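Local coordinates for protein DNA polymerase sliding clamp C (Sulfolobus tokodaii, PDB 3AIZ) that forms, with its partner subunits, a ring-shaped sliding clamp around DNA that tethers DNA polymerase and other proteins to DNA during replication, at residues D9-I14 and I49-G54; R43-D48 and L199-N204; D144-I149 and L163-N168. All coordinates share one frame; numbering follows the deposited sequence.

Interaction 1. Residues D9-I14 and I49-G54; sequences DAFSYI and ILIPAG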
loop_
_atom_site.group_PDB
_atom_site.type_symbol
_atom_site.label_atom_id
_atom_site.label_comp_id
_atom_site.label_asym_id
_atom_site.label_seq_id
_atom_site.Cartn_x
_atom_site.Cartn_y
_atom_site.Cartn_z
ATOM N N ASP C 9 -23.908 -14.163 -16.612
ATOM C CA ASP C 9 -22.746 -13.816 -15.800
ATOM C C ASP C 9 -22.560 -14.825 -14.673
ATOM O O ASP C 9 -21.472 -15.369 -14.481
ATOM C CB ASP C 9 -22.888 -12.406 -15.223
ATOM C CG ASP C 9 -21.635 -11.945 -14.500
ATOM O OD1 ASP C 9 -20.523 -12.253 -14.978
ATOM O OD2 ASP C 9 -21.762 -11.269 -13.457
ATOM N N ALA C 10 -23.631 -15.071 -13.926
ATOM C CA ALA C 10 -23.600 -16.050 -12.849
ATOM C C ALA C 10 -23.459 -17.450 -13.433
ATOM O O ALA C 10 -22.662 -18.258 -12.957
ATOM C CB ALA C 10 -24.859 -15.948 -12.005
ATOM N N PHE C 11 -24.235 -17.717 -14.477
ATOM C CA PHE C 11 -24.226 -19.012 -15.147
ATOM C C PHE C 11 -22.812 -19.469 -15.503
ATOM O O PHE C 11 -22.493 -20.652 -15.410
ATOM C CB PHE C 11 -25.093 -18.955 -16.406
ATOM C CG PHE C 11 -25.194 -20.261 -17.139
ATOM C CD1 PHE C 11 -26.166 -21.187 -16.802
ATOM C CD2 PHE C 11 -24.323 -20.559 -18.174
ATOM C CE1 PHE C 11 -26.263 -22.387 -17.477
ATOM C CE2 PHE C 11 -24.417 -21.759 -18.854
ATOM C CZ PHE C 11 -25.388 -22.673 -18.505
ATOM N N SER C 12 -21.967 -18.526 -15.905
ATOM C CA SER C 12 -20.612 -18.857 -16.333
ATOM C C SER C 12 -19.753 -19.370 -15.181
ATOM O O SER C 12 -18.873 -20.209 -15.380
ATOM C CB SER C 12 -19.943 -17.647 -16.989
ATOM O OG SER C 12 -19.759 -16.597 -16.057
ATOM N N TYR C 13 -20.011 -18.868 -13.979
ATOM C CA TYR C 13 -19.215 -19.241 -12.811
ATOM C C TYR C 13 -19.403 -20.700 -12.401
ATOM O O TYR C 13 -18.552 -21.272 -11.720
ATOM C CB TYR C 13 -19.503 -18.306 -11.634
ATOM C CG TYR C 13 -18.722 -17.011 -11.689
ATOM C CD1 TYR C 13 -19.249 -15.885 -12.305
ATOM C CD2 TYR C 13 -17.453 -16.921 -11.131
ATOM C CE1 TYR C 13 -18.535 -14.703 -12.360
ATOM C CE2 TYR C 13 -16.734 -15.744 -11.180
ATOM C CZ TYR C 13 -17.278 -14.638 -11.795
ATOM O OH TYR C 13 -16.564 -13.462 -11.846
ATOM N N ILE C 14 -20.516 -21.298 -12.814
ATOM C CA ILE C 14 -20.745 -22.717 -12.576
ATOM C C ILE C 14 -19.655 -23.534 -13.261
ATOM O O ILE C 14 -19.180 -24.535 -12.726
ATOM C CB ILE C 14 -22.115 -23.173 -13.116
ATOM C CG1 ILE C 14 -23.247 -22.393 -12.445
ATOM C CG2 ILE C 14 -22.302 -24.667 -12.906
ATOM C CD1 ILE C 14 -24.624 -22.776 -12.942
ATOM N N ILE C 49 -24.497 -32.055 -11.089
ATOM C CA ILE C 49 -25.224 -30.808 -11.294
ATOM C C ILE C 49 -26.516 -31.016 -12.075
ATOM O O ILE C 49 -26.558 -31.783 -13.037
ATOM C CB ILE C 49 -24.358 -29.771 -12.033
ATOM C CG1 ILE C 49 -23.076 -29.490 -11.246
ATOM C CG2 ILE C 49 -25.141 -28.487 -12.259
ATOM C CD1 ILE C 49 -22.118 -28.551 -11.949
ATOM N N LEU C 50 -27.572 -30.333 -11.646
ATOM C CA LEU C 50 -28.842 -30.355 -12.359
ATOM C C LEU C 50 -29.371 -28.942 -12.553
ATOM O O LEU C 50 -29.674 -28.242 -11.586
ATOM C CB LEU C 50 -29.875 -31.195 -11.609
ATOM C CG LEU C 50 -31.292 -31.144 -12.187
ATOM C CD1 LEU C 50 -31.309 -31.629 -13.630
ATOM C CD2 LEU C 50 -32.254 -31.959 -11.336
ATOM N N ILE C 51 -29.473 -28.526 -13.809
ATOM C CA ILE C 51 -30.009 -27.216 -14.144
ATOM C C ILE C 51 -31.322 -27.390 -14.896
ATOM O O ILE C 51 -31.330 -27.535 -16.117
ATOM C CB ILE C 51 -29.020 -26.411 -15.003
ATOM C CG1 ILE C 51 -27.641 -26.385 -14.338
ATOM C CG2 ILE C 51 -29.536 -25.003 -15.229
ATOM C CD1 ILE C 51 -26.589 -25.655 -15.138
ATOM N N PRO C 52 -32.440 -27.384 -14.157
ATOM C CA PRO C 52 -33.783 -27.635 -14.694
ATOM C C PRO C 52 -34.143 -26.692 -15.835
ATOM O O PRO C 52 -33.560 -25.614 -15.958
ATOM C CB PRO C 52 -34.694 -27.374 -13.490
ATOM C CG PRO C 52 -33.826 -27.605 -12.304
ATOM C CD PRO C 52 -32.466 -27.127 -12.708
ATOM N N ALA C 53 -35.102 -27.103 -16.659
ATOM C CA ALA C 53 -35.545 -26.297 -17.789
ATOM C C ALA C 53 -35.999 -24.910 -17.345
ATOM O O ALA C 53 -35.758 -23.919 -18.033
ATOM C CB ALA C 53 -36.662 -27.009 -18.535
ATOM N N GLY C 54 -36.652 -24.848 -16.189
ATOM C CA GLY C 54 -37.178 -23.598 -15.670
ATOM C C GLY C 54 -36.108 -22.561 -15.388
ATOM O O GLY C 54 -36.388 -21.363 -15.366
#

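Interaction 2. Residues R43-D48 and L199-N204; sequences RVTFID and LEYVVN. With SO4 (sulfate ion), chain H.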
loop_
_atom_site.group_PDB
_atom_site.type_symbol
_atom_site.label_atom_id
_atom_site.label_comp_id
_atom_site.label_asym_id
_atom_site.label_seq_id
_atom_site.Cartn_x
_atom_site.Cartn_y
_atom_site.Cartn_z
ATOM N N ARG C 43 -10.273 -38.694 -8.113
ATOM C CA ARG C 43 -11.504 -39.396 -7.762
ATOM C C ARG C 43 -11.970 -39.054 -6.352
ATOM O O ARG C 43 -12.849 -39.716 -5.799
ATOM C CB ARG C 43 -11.333 -40.908 -7.927
ATOM C CG ARG C 43 -10.867 -41.315 -9.315
ATOM C CD ARG C 43 -10.986 -42.810 -9.528
ATOM N NE ARG C 43 -12.361 -43.272 -9.356
ATOM C CZ ARG C 43 -13.310 -43.148 -10.278
ATOM N NH1 ARG C 43 -13.039 -42.567 -11.439
ATOM N NH2 ARG C 43 -14.533 -43.599 -10.035
ATOM N N VAL C 44 -11.380 -38.010 -5.780
ATOM C CA VAL C 44 -11.769 -37.538 -4.457
ATOM C C VAL C 44 -13.098 -36.795 -4.522
ATOM O O VAL C 44 -13.929 -36.910 -3.621
ATOM C CB VAL C 44 -10.695 -36.611 -3.850
ATOM C CG1 VAL C 44 -11.232 -35.907 -2.613
ATOM C CG2 VAL C 44 -9.437 -37.397 -3.515
ATOM N N THR C 45 -13.298 -36.038 -5.596
ATOM C CA THR C 45 -14.501 -35.229 -5.742
ATOM C C THR C 45 -15.400 -35.720 -6.871
ATOM O O THR C 45 -14.959 -35.878 -8.008
ATOM C CB THR C 45 -14.160 -33.750 -5.997
ATOM O OG1 THR C 45 -13.334 -33.257 -4.935
ATOM C CG2 THR C 45 -15.429 -32.918 -6.075
ATOM N N PHE C 46 -16.665 -35.961 -6.545
ATOM C CA PHE C 46 -17.664 -36.298 -7.548
ATOM C C PHE C 46 -18.679 -35.172 -7.639
ATOM O O PHE C 46 -19.213 -34.725 -6.625
ATOM C CB PHE C 46 -18.366 -37.612 -7.208
ATOM C CG PHE C 46 -19.588 -37.874 -8.039
ATOM C CD1 PHE C 46 -20.854 -37.646 -7.524
ATOM C CD2 PHE C 46 -19.474 -38.338 -9.338
ATOM C CE1 PHE C 46 -21.980 -37.883 -8.285
ATOM C CE2 PHE C 46 -20.596 -38.575 -10.104
ATOM C CZ PHE C 46 -21.851 -38.348 -9.578
ATOM N N ILE C 47 -18.946 -34.718 -8.858
ATOM C CA ILE C 47 -19.801 -33.559 -9.066
ATOM C C ILE C 47 -21.084 -33.924 -9.802
ATOM O O ILE C 47 -21.047 -34.506 -10.885
ATOM C CB ILE C 47 -19.058 -32.462 -9.846
ATOM C CG1 ILE C 47 -17.710 -32.169 -9.182
ATOM C CG2 ILE C 47 -19.911 -31.207 -9.944
ATOM C CD1 ILE C 47 -16.879 -31.135 -9.902
ATOM N N ASP C 48 -22.218 -33.578 -9.205
ATOM C CA ASP C 48 -23.515 -33.860 -9.803
ATOM C C ASP C 48 -24.356 -32.591 -9.882
ATOM O O ASP C 48 -24.870 -32.110 -8.871
ATOM C CB ASP C 48 -24.248 -34.931 -8.998
ATOM C CG ASP C 48 -25.548 -35.353 -9.645
ATOM O OD1 ASP C 48 -25.593 -35.439 -10.890
ATOM O OD2 ASP C 48 -26.527 -35.599 -8.908
ATOM N N LEU C 199 -8.501 -29.738 1.904
ATOM C CA LEU C 199 -8.749 -28.301 1.895
ATOM C C LEU C 199 -9.000 -27.768 0.485
ATOM O O LEU C 199 -9.978 -27.061 0.249
ATOM C CB LEU C 199 -7.590 -27.551 2.563
ATOM C CG LEU C 199 -7.731 -26.037 2.749
ATOM C CD1 LEU C 199 -6.904 -25.564 3.935
ATOM C CD2 LEU C 199 -7.342 -25.286 1.484
ATOM N N GLU C 200 -8.120 -28.113 -0.450
ATOM C CA GLU C 200 -8.219 -27.597 -1.812
ATOM C C GLU C 200 -9.554 -27.923 -2.478
ATOM O O GLU C 200 -10.115 -27.096 -3.198
ATOM C CB GLU C 200 -7.058 -28.106 -2.673
ATOM C CG GLU C 200 -6.916 -29.618 -2.701
ATOM C CD GLU C 200 -5.846 -30.083 -3.671
ATOM O OE1 GLU C 200 -5.085 -31.011 -3.319
ATOM O OE2 GLU C 200 -5.763 -29.517 -4.782
ATOM N N TYR C 201 -10.062 -29.127 -2.232
ATOM C CA TYR C 201 -11.309 -29.569 -2.851
ATOM C C TYR C 201 -12.512 -28.748 -2.386
ATOM O O TYR C 201 -13.388 -28.413 -3.183
ATOM C CB TYR C 201 -11.541 -31.059 -2.591
ATOM C CG TYR C 201 -10.377 -31.931 -3.004
ATOM C CD1 TYR C 201 -9.652 -32.648 -2.060
ATOM C CD2 TYR C 201 -9.994 -32.026 -4.336
ATOM C CE1 TYR C 201 -8.583 -33.442 -2.433
ATOM C CE2 TYR C 201 -8.927 -32.816 -4.718
ATOM C CZ TYR C 201 -8.225 -33.522 -3.764
ATOM O OH TYR C 201 -7.162 -34.310 -4.140
ATOM N N VAL C 202 -12.551 -28.426 -1.098
ATOM C CA VAL C 202 -13.631 -27.609 -0.556
ATOM C C VAL C 202 -13.513 -26.178 -1.062
ATOM O O VAL C 202 -14.473 -25.606 -1.576
ATOM C CB VAL C 202 -13.622 -27.593 0.984
ATOM C CG1 VAL C 202 -14.663 -26.615 1.509
ATOM C CG2 VAL C 202 -13.869 -28.989 1.534
ATOM N N VAL C 203 -12.320 -25.612 -0.912
ATOM C CA VAL C 203 -12.052 -24.236 -1.311
ATOM C C VAL C 203 -12.396 -23.963 -2.774
ATOM O O VAL C 203 -12.964 -22.921 -3.101
ATOM C CB VAL C 203 -10.582 -23.859 -1.059
ATOM C CG1 VAL C 203 -10.254 -22.534 -1.719
ATOM C CG2 VAL C 203 -10.300 -23.807 0.435
ATOM N N ASN C 204 -12.056 -24.905 -3.647
ATOM C CA ASN C 204 -12.256 -24.729 -5.083
ATOM C C ASN C 204 -13.720 -24.627 -5.514
ATOM O O ASN C 204 -14.013 -24.502 -6.702
ATOM C CB ASN C 204 -11.550 -25.842 -5.863
ATOM C CG ASN C 204 -10.039 -25.709 -5.832
ATOM O OD1 ASN C 204 -9.502 -24.656 -5.487
ATOM N ND2 ASN C 204 -9.343 -26.779 -6.200
HETATM S S SO4 H . -7.161 -33.578 -8.464
HETATM O O1 SO4 H . -6.590 -33.518 -7.120
HETATM O O2 SO4 H . -6.192 -34.180 -9.377
HETATM O O3 SO4 H . -8.374 -34.390 -8.443
HETATM O O4 SO4 H . -7.489 -32.228 -8.918
#

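Interaction 3. Residues D144-I149 and L163-N168; sequences DEIEDI and LYLSAN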
loop_
_atom_site.group_PDB
_atom_site.type_symbol
_atom_site.label_atom_id
_atom_site.label_comp_id
_atom_site.label_asym_id
_atom_site.label_seq_id
_atom_site.Cartn_x
_atom_site.Cartn_y
_atom_site.Cartn_z
ATOM N N ASP C 144 -13.054 -18.931 1.301
ATOM C CA ASP C 144 -11.949 -18.141 0.766
ATOM C C ASP C 144 -10.983 -17.753 1.878
ATOM O O ASP C 144 -9.766 -17.754 1.689
ATOM C CB ASP C 144 -12.469 -16.886 0.061
ATOM C CG ASP C 144 -13.062 -17.187 -1.302
ATOM O OD1 ASP C 144 -12.621 -18.167 -1.940
ATOM O OD2 ASP C 144 -13.963 -16.440 -1.739
ATOM N N GLU C 145 -11.534 -17.425 3.042
ATOM C CA GLU C 145 -10.725 -17.056 4.195
ATOM C C GLU C 145 -9.906 -18.248 4.681
ATOM O O GLU C 145 -8.786 -18.086 5.166
ATOM C CB GLU C 145 -11.613 -16.523 5.319
ATOM C CG GLU C 145 -10.847 -15.963 6.505
ATOM C CD GLU C 145 -11.762 -15.340 7.541
ATOM O OE1 GLU C 145 -12.973 -15.205 7.262
ATOM O OE2 GLU C 145 -11.270 -14.986 8.634
ATOM N N ILE C 146 -10.471 -19.443 4.547
ATOM C CA ILE C 146 -9.771 -20.665 4.926
ATOM C C ILE C 146 -8.641 -20.964 3.947
ATOM O O ILE C 146 -7.596 -21.487 4.332
ATOM C CB ILE C 146 -10.727 -21.871 5.008
ATOM C CG1 ILE C 146 -11.658 -21.725 6.213
ATOM C CG2 ILE C 146 -9.945 -23.172 5.107
ATOM C CD1 ILE C 146 -12.561 -22.916 6.433
ATOM N N GLU C 147 -8.854 -20.626 2.679
ATOM C CA GLU C 147 -7.813 -20.782 1.670
ATOM C C GLU C 147 -6.635 -19.865 1.978
ATOM O O GLU C 147 -5.477 -20.261 1.837
ATOM C CB GLU C 147 -8.359 -20.481 0.274
ATOM C CG GLU C 147 -7.319 -20.604 -0.829
ATOM C CD GLU C 147 -7.802 -20.043 -2.152
ATOM O OE1 GLU C 147 -9.014 -19.767 -2.277
ATOM O OE2 GLU C 147 -6.967 -19.876 -3.067
ATOM N N ASP C 148 -6.935 -18.638 2.394
ATOM C CA ASP C 148 -5.900 -17.689 2.786
ATOM C C ASP C 148 -5.115 -18.211 3.984
ATOM O O ASP C 148 -3.890 -18.101 4.028
ATOM C CB ASP C 148 -6.506 -16.319 3.102
ATOM C CG ASP C 148 -6.874 -15.540 1.850
ATOM O OD1 ASP C 148 -6.397 -15.907 0.755
ATOM O OD2 ASP C 148 -7.635 -14.555 1.964
ATOM N N ILE C 149 -5.827 -18.778 4.953
ATOM C CA ILE C 149 -5.184 -19.376 6.119
ATOM C C ILE C 149 -4.227 -20.474 5.676
ATOM O O ILE C 149 -3.085 -20.542 6.132
ATOM C CB ILE C 149 -6.217 -19.967 7.097
ATOM C CG1 ILE C 149 -7.074 -18.857 7.707
ATOM C CG2 ILE C 149 -5.523 -20.760 8.192
ATOM C CD1 ILE C 149 -8.108 -19.355 8.693
ATOM N N LEU C 163 -21.683 -25.621 13.416
ATOM C CA LEU C 163 -20.660 -26.139 12.517
ATOM C C LEU C 163 -19.317 -25.463 12.768
ATOM O O LEU C 163 -19.224 -24.236 12.812
ATOM C CB LEU C 163 -21.085 -25.943 11.061
ATOM C CG LEU C 163 -20.141 -26.511 10.000
ATOM C CD1 LEU C 163 -19.878 -27.986 10.251
ATOM C CD2 LEU C 163 -20.711 -26.295 8.612
ATOM N N TYR C 164 -18.277 -26.273 12.931
ATOM C CA TYR C 164 -16.937 -25.759 13.177
ATOM C C TYR C 164 -15.977 -26.187 12.074
ATOM O O TYR C 164 -15.667 -27.369 11.936
ATOM C CB TYR C 164 -16.420 -26.244 14.532
ATOM C CG TYR C 164 -17.231 -25.760 15.711
ATOM C CD1 TYR C 164 -18.195 -26.572 16.297
ATOM C CD2 TYR C 164 -17.033 -24.492 16.242
ATOM C CE1 TYR C 164 -18.937 -26.133 17.377
ATOM C CE2 TYR C 164 -17.771 -24.046 17.320
ATOM C CZ TYR C 164 -18.721 -24.870 17.884
ATOM O OH TYR C 164 -19.457 -24.428 18.957
ATOM N N LEU C 165 -15.506 -25.221 11.294
ATOM C CA LEU C 165 -14.548 -25.501 10.231
ATOM C C LEU C 165 -13.132 -25.196 10.699
ATOM O O LEU C 165 -12.796 -24.046 10.976
ATOM C CB LEU C 165 -14.873 -24.682 8.982
ATOM C CG LEU C 165 -16.316 -24.759 8.485
ATOM C CD1 LEU C 165 -16.457 -24.019 7.168
ATOM C CD2 LEU C 165 -16.754 -26.205 8.336
ATOM N N SER C 166 -12.304 -26.229 10.786
ATOM C CA SER C 166 -10.930 -26.063 11.239
ATOM C C SER C 166 -9.937 -26.265 10.103
ATOM O O SER C 166 -9.726 -27.387 9.645
ATOM C CB SER C 166 -10.620 -27.036 12.378
ATOM O OG SER C 166 -11.473 -26.812 13.485
ATOM N N ALA C 167 -9.332 -25.171 9.651
ATOM C CA ALA C 167 -8.282 -25.237 8.644
ATOM C C ALA C 167 -7.025 -25.853 9.248
ATOM O O ALA C 167 -6.233 -25.165 9.889
ATOM C CB ALA C 167 -7.987 -23.852 8.096
ATOM N N ASN C 168 -6.852 -27.153 9.041
ATOM C CA ASN C 168 -5.751 -27.891 9.647
ATOM C C ASN C 168 -4.427 -27.709 8.923
ATOM O O ASN C 168 -4.172 -28.344 7.902
ATOM C CB ASN C 168 -6.089 -29.378 9.724
ATOM C CG ASN C 168 -7.381 -29.638 10.457
ATOM O OD1 ASN C 168 -7.564 -29.197 11.592
ATOM N ND2 ASN C 168 -8.291 -30.356 9.811
#

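Interaction 1. Residues D9-I14 and I49-G54
The helix turn that carries Phe-11 and Ile-14 runs nearly antiparallel to the strand that carries Ile-49 and Ile-51, with 155° between the two directions and the axes 12.3 Å apart at their closest. At that separation the backbones do not meet. The gap is bridged by long apolar side chains from both sides. Ile-51 meets two helix residues with a single methyl. Its CD1 methyl lies 4.0 Å from CE1 of Phe-11 and 4.1 Å from CD1 of Ile-14. The two isoleucines reach toward each other tip to tip. The Phe-11 ring meets the same methyl obliquely. Phe-11 holds its ring with CG anti to the backbone N (chi1 -178°), and this carries CE1 across to the strand although the CB bond itself does not aim there.

This is part of the helix-on-sheet packing of the N-terminal half of the DNA clamp fold. In this fold helices line the inner side of the ring and sheets form the outer side. Strand 45-52 lies between strands 33-39 and 235-241, so the sheet below the helix also takes in a strand from the C-terminal half. Ile-49 and Ile-51 point their CB atoms at the helix.

Ile-14 also uses its other branch. Its CG2 methyl sits 4.0 Å from CD1 of Ile-49, so one isoleucine spans two strand residues. The first torsion of Ile-14 (chi1 -60°) sets CG1 beside the backbone N and CG2 anti to it, which sends one branch to Ile-51 and the other to Ile-49. All four touching residues are buried. Phe-15, Tyr-55 and Phe-56 extend the apolar cluster.

Interaction 2. Residues R43-D48 and L199-N204
Thr-45, at the start of its strand, and Tyr-201, in the short helix 199-203, bring the two backbones closest, with their CA atoms 7.1 Å apart. Tyr-201 carries the whole helix side of the contact. Val-44 crosses the phenol at about a right angle and lays CG1 over one ring face. CG1 is 3.8 Å from the centroid of the Tyr-201 ring and 20° off its normal, a CH-pi contact. Val-44 places this methyl anti to the backbone N (chi1 168°), while its CG2 faces the Tyr-201 hydroxyl. On the opposite ring face lies CG of Glu-200, so the ring is sandwiched.

In this clamp fold the contact joins the two halves of the chain: strand 45-52 belongs to the N-terminal half, helix 199-203 to the C-terminal half. Ile-241, at the end of strand 235-241, which pairs with strand 45-52, touches both Val-44 and Tyr-201.

OG1 of Thr-45 approaches the ring obliquely, 3.6 Å from CD2 of Tyr-201. The phenol OH donates to O1 of a sulfate ion at 3.1 Å, and O1 lies at the ring edge, in plane. Ser-42 OG binds the same sulfate, which is probably from the crystallisation liquor.

Interaction 3. Residues D144-I149 and L163-N168
Ile-146 and Ile-149 pack on Leu-165 and Ala-167 in a buried, wholly apolar helix-on-sheet contact in the C-terminal half of the DNA clamp fold. Helix 136-149 lies here against strand 162-168, an inner strand of the antiparallel sheet 172-178, 162-168, 153-159 and 193-198. The two segments run roughly parallel, 25° apart in direction, with an axis separation of 8.9 Å. This is close for a helix on a strand, and the small side chain of Ala-167 fits it. The CA atoms of Ile-146 and Ala-167 are 6.1 Å apart.

Leu-165 and Ala-167 both point their CB atoms at the helix. Ser-166, between them, points away, and its OG is hydrogen-bonded with OG1 of Thr-175 on strand 172-178. On the helix, Ile-146 and Ile-149 are one turn apart and both point at the strand.

On the helix side Ile-146 contributes more than Ile-149, because its two branches go to different residues. The CG1 arm is extended, with chi2 at -176°, and carries CD1 to Leu-165. The side chains of Ile-146 and Leu-165 cross at about a right angle. CD1 of Ile-146 lies 3.9 Å from CB of Leu-165 and 4.1 Å from its CD1. Ile-154, on strand 153-159, also packs on Ile-146. Leu-165 in turn touches Phe-156.

Tyr-164, next to Leu-165 on the strand, packs on Arg-110 of the neighbouring sliding clamp B chain.

Ala-167 offers one methyl to two helix residues. Its CB lies 3.6 Å from CG2 of Ile-146 and 4.0 Å from CG2 of Ile-149.

Overall arrangement
Interactions 1 and 2 share strand 45-52. Their centres are 18 Å apart, and they engage opposite ends of it: the last residues pack under helix 8-18; its first residue, Thr-45, with Val-44 just before it, meets helix 199-203. Of the three, interaction 2 joins the two halves of the chain, and interaction 3 is nested in the loop it closes. These two touch, with centres 15 Å apart: CD1 of Leu-199 lies 4.0 Å from CG2 of Ile-146. Interactions 1 and 3 lie on opposite sides of the chain's centre, 27 Å apart between centres, each part of the helix-on-sheet packing in its own half. The sulfate belongs to interaction 2.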